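Local coordinates for LP1413 - SCCmec type IV-encoded DNA binding protein (Staphylococcus aureus, PDB 6BTC), which binds single-stranded DNA and is encoded by the staphylococcal cassette chromosome element SCCmec type IV, at residues A[13-18]-A[51-56]. Residues are numbered along the deposited sequence; the frame is centred on the assembly and turned at random.
Sequences NFIIAK and RRFAYW
Ile15 and Ile16 pack against the aromatic rings of Phe53 and Trp56 in a wholly apolar helix-helix contact close to the centre of the chain. It joins helix 6-21 to helix 43-59. The two segments run in broadly the same direction, 39° apart, and their axes approach to 10.7 Å. That spacing is filled by side chains, and no hydrogen bond crosses it. Ile16 CD1 sits over one face of the Trp56 indole, 3.2 Å from the centroid of the six-membered ring. It lies 11° off the ring normal, a CH-pi contact. The same methyl meets the edge of the Phe53 ring, with CD1 of Ile16 4.0 Å from CD1 of Phe53. Ile15 makes its contact through CG2, the methyl on its beta carbon, which lies over a Phe53 face, 3.8 Å from the ring centroid and displaced toward the rim. In both Phe53 and Trp56, CG is anti to the backbone N (chi1 near 170°), which carries the rings across to helix 6-21. Ile15 also touches Tyr30 and Leu33 of helix 30-34. Trp56 extends the same helix pairing, touching Tyr12 and Ser19 of helix 6-21, and also meets Leu63 in the loop before strand 65-71.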
ATOM      1  N   ASN A  13       7.477   4.746  -0.839  1.00 28.66           N
ATOM      2  CA  ASN A  13       8.348   4.063   0.113  1.00 33.20           C
ATOM      3  C   ASN A  13       7.676   3.935   1.477  1.00 35.69           C
ATOM      4  O   ASN A  13       7.846   2.925   2.170  1.00 34.03           O
ATOM      5  CB  ASN A  13       9.679   4.799   0.258  1.00 36.37           C
ATOM      6  CG  ASN A  13      10.464   4.882  -1.047  1.00 44.39           C
ATOM      7  OD1 ASN A  13      10.351   4.025  -1.921  1.00 34.71           O
ATOM      8  ND2 ASN A  13      11.281   5.926  -1.170  1.00 48.38           N
ATOM      9  N   PHE A  14       6.902   4.948   1.875  1.00 31.81           N
ATOM     10  CA  PHE A  14       6.234   4.908   3.172  1.00 34.55           C
ATOM     11  C   PHE A  14       5.095   3.902   3.162  1.00 27.30           C
ATOM     12  O   PHE A  14       4.937   3.120   4.105  1.00 28.31           O
ATOM     13  CB  PHE A  14       5.692   6.294   3.552  1.00 28.15           C
ATOM     14  CG  PHE A  14       4.705   6.259   4.695  1.00 25.58           C
ATOM     15  CD1 PHE A  14       5.140   6.105   6.002  1.00 33.24           C
ATOM     16  CD2 PHE A  14       3.351   6.355   4.461  1.00 28.66           C
ATOM     17  CE1 PHE A  14       4.231   6.055   7.052  1.00 33.93           C
ATOM     18  CE2 PHE A  14       2.436   6.305   5.511  1.00 33.72           C
ATOM     19  CZ  PHE A  14       2.885   6.157   6.806  1.00 32.70           C
ATOM     20  N   ILE A  15       4.256   3.950   2.129  1.00 25.52           N
ATOM     21  CA  ILE A  15       3.114   3.050   2.050  1.00 29.94           C
ATOM     22  C   ILE A  15       3.585   1.604   2.100  1.00 30.17           C
ATOM     23  O   ILE A  15       3.003   0.771   2.803  1.00 28.95           O
ATOM     24  CB  ILE A  15       2.305   3.341   0.776  1.00 29.04           C
ATOM     25  CG1 ILE A  15       1.692   4.740   0.834  1.00 33.33           C
ATOM     26  CG2 ILE A  15       1.222   2.279   0.555  1.00 33.28           C
ATOM     27  CD1 ILE A  15       0.528   4.895   1.792  1.00 29.71           C
ATOM     28  N   ILE A  16       4.653   1.291   1.367  1.00 27.23           N
ATOM     29  CA  ILE A  16       5.184  -0.067   1.333  1.00 31.64           C
ATOM     30  C   ILE A  16       5.582  -0.504   2.736  1.00 28.66           C
ATOM     31  O   ILE A  16       5.149  -1.550   3.228  1.00 24.83           O
ATOM     32  CB  ILE A  16       6.382  -0.149   0.365  1.00 27.68           C
ATOM     33  CG1 ILE A  16       5.942   0.106  -1.080  1.00 34.29           C
ATOM     34  CG2 ILE A  16       7.097  -1.488   0.484  1.00 31.87           C
ATOM     35  CD1 ILE A  16       4.898  -0.870  -1.611  1.00 38.67           C
ATOM     36  N   ALA A  17       6.440   0.284   3.381  1.00 24.17           N
ATOM     37  CA  ALA A  17       6.899  -0.040   4.726  1.00 28.30           C
ATOM     38  C   ALA A  17       5.721  -0.181   5.682  1.00 30.68           C
ATOM     39  O   ALA A  17       5.631  -1.152   6.439  1.00 26.43           O
ATOM     40  CB  ALA A  17       7.866   1.039   5.206  1.00 28.59           C
ATOM     41  N   LYS A  18       4.784   0.766   5.627  1.00 27.14           N
ATOM     42  CA  LYS A  18       3.631   0.719   6.516  1.00 29.06           C
ATOM     43  C   LYS A  18       2.780  -0.530   6.271  1.00 32.97           C
ATOM     44  O   LYS A  18       2.204  -1.077   7.215  1.00 29.33           O
ATOM     45  CB  LYS A  18       2.799   1.992   6.341  1.00 24.33           C
ATOM     46  CG  LYS A  18       1.798   2.271   7.452  1.00 38.44           C
ATOM     47  CD  LYS A  18       2.470   2.680   8.771  1.00 44.88           C
ATOM     48  CE  LYS A  18       1.420   2.887   9.883  1.00 50.34           C
ATOM     49  NZ  LYS A  18       2.010   3.201  11.227  1.00 48.64           N
ATOM     50  N   ARG A  51      -2.208   3.683  -7.251  1.00 47.30           N
ATOM     51  CA  ARG A  51      -2.243   2.714  -8.337  1.00 41.54           C
ATOM     52  C   ARG A  51      -0.937   1.935  -8.422  1.00 40.41           C
ATOM     53  O   ARG A  51      -0.948   0.717  -8.634  1.00 41.92           O
ATOM     54  CB  ARG A  51      -2.560   3.418  -9.655  1.00 56.71           C
ATOM     55  CG  ARG A  51      -4.030   3.855  -9.785  1.00 65.81           C
ATOM     56  CD  ARG A  51      -4.348   4.459 -11.163  1.00 86.69           C
ATOM     57  NE  ARG A  51      -4.092   5.901 -11.232  1.00 83.80           N
ATOM     58  CZ  ARG A  51      -5.019   6.853 -11.106  1.00 84.16           C
ATOM     59  NH1 ARG A  51      -6.299   6.546 -10.907  1.00 75.45           N
ATOM     60  NH2 ARG A  51      -4.664   8.129 -11.181  1.00 71.27           N
ATOM     61  N   ARG A  52       0.202   2.598  -8.231  1.00 35.86           N
ATOM     62  CA  ARG A  52       1.451   1.848  -8.201  1.00 36.03           C
ATOM     63  C   ARG A  52       1.459   0.848  -7.048  1.00 37.75           C
ATOM     64  O   ARG A  52       2.108  -0.204  -7.134  1.00 32.60           O
ATOM     65  CB  ARG A  52       2.642   2.800  -8.102  1.00 35.80           C
ATOM     66  CG  ARG A  52       3.988   2.083  -8.102  1.00 29.27           C
ATOM     67  CD  ARG A  52       5.148   3.004  -7.799  1.00 29.61           C
ATOM     68  NE  ARG A  52       6.388   2.244  -7.758  1.00 33.09           N
ATOM     69  CZ  ARG A  52       7.568   2.744  -7.416  1.00 38.30           C
ATOM     70  NH1 ARG A  52       7.680   4.026  -7.084  1.00 38.51           N
ATOM     71  NH2 ARG A  52       8.641   1.961  -7.416  1.00 35.26           N
ATOM     72  N   PHE A  53       0.736   1.152  -5.967  1.00 38.94           N
ATOM     73  CA  PHE A  53       0.662   0.252  -4.822  1.00 38.20           C
ATOM     74  C   PHE A  53      -0.266  -0.916  -5.111  1.00 32.11           C
ATOM     75  O   PHE A  53       0.078  -2.067  -4.840  1.00 34.39           O
ATOM     76  CB  PHE A  53       0.180   1.011  -3.586  1.00 34.19           C
ATOM     77  CG  PHE A  53      -0.105   0.132  -2.405  1.00 24.73           C
ATOM     78  CD1 PHE A  53       0.923  -0.412  -1.660  1.00 26.57           C
ATOM     79  CD2 PHE A  53      -1.410  -0.134  -2.034  1.00 33.38           C
ATOM     80  CE1 PHE A  53       0.655  -1.207  -0.567  1.00 28.48           C
ATOM     81  CE2 PHE A  53      -1.684  -0.932  -0.952  1.00 31.45           C
ATOM     82  CZ  PHE A  53      -0.647  -1.466  -0.217  1.00 25.34           C
ATOM     83  N   ALA A  54      -1.431  -0.624  -5.677  1.00 29.83           N
ATOM     84  CA  ALA A  54      -2.407  -1.657  -5.976  1.00 32.60           C
ATOM     85  C   ALA A  54      -1.849  -2.715  -6.922  1.00 41.64           C
ATOM     86  O   ALA A  54      -2.276  -3.873  -6.867  1.00 42.49           O
ATOM     87  CB  ALA A  54      -3.655  -1.018  -6.573  1.00 32.30           C
ATOM     88  N   TYR A  55      -0.896  -2.347  -7.784  1.00 39.61           N
ATOM     89  CA  TYR A  55      -0.346  -3.293  -8.745  1.00 37.27           C
ATOM     90  C   TYR A  55       0.915  -3.963  -8.223  1.00 39.53           C
ATOM     91  O   TYR A  55       1.171  -5.133  -8.540  1.00 37.95           O
ATOM     92  CB  TYR A  55      -0.101  -2.584 -10.093  1.00 40.40           C
ATOM     93  CG  TYR A  55      -1.394  -2.455 -10.894  1.00 38.67           C
ATOM     94  CD1 TYR A  55      -2.335  -1.487 -10.584  1.00 40.41           C
ATOM     95  CD2 TYR A  55      -1.693  -3.343 -11.919  1.00 41.17           C
ATOM     96  CE1 TYR A  55      -3.527  -1.393 -11.277  1.00 39.05           C
ATOM     97  CE2 TYR A  55      -2.889  -3.257 -12.623  1.00 36.91           C
ATOM     98  CZ  TYR A  55      -3.802  -2.282 -12.296  1.00 41.69           C
ATOM     99  OH  TYR A  55      -4.993  -2.182 -12.990  1.00 44.82           O
ATOM    100  N   TRP A  56       1.687  -3.262  -7.396  1.00 30.88           N
ATOM    101  CA  TRP A  56       2.783  -3.900  -6.681  1.00 35.46           C
ATOM    102  C   TRP A  56       2.278  -5.078  -5.864  1.00 38.24           C
ATOM    103  O   TRP A  56       2.860  -6.169  -5.881  1.00 34.65           O
ATOM    104  CB  TRP A  56       3.447  -2.883  -5.765  1.00 34.88           C
ATOM    105  CG  TRP A  56       4.409  -3.466  -4.812  1.00 31.10           C
ATOM    106  CD1 TRP A  56       5.674  -3.885  -5.081  1.00 35.86           C
ATOM    107  CD2 TRP A  56       4.196  -3.697  -3.415  1.00 30.75           C
ATOM    108  NE1 TRP A  56       6.268  -4.363  -3.940  1.00 35.32           N
ATOM    109  CE2 TRP A  56       5.379  -4.255  -2.901  1.00 31.48           C
ATOM    110  CE3 TRP A  56       3.121  -3.479  -2.549  1.00 31.28           C
ATOM    111  CZ2 TRP A  56       5.520  -4.594  -1.558  1.00 30.68           C
ATOM    112  CZ3 TRP A  56       3.266  -3.814  -1.222  1.00 29.19           C
ATOM    113  CH2 TRP A  56       4.449  -4.369  -0.740  1.00 30.72           C
TER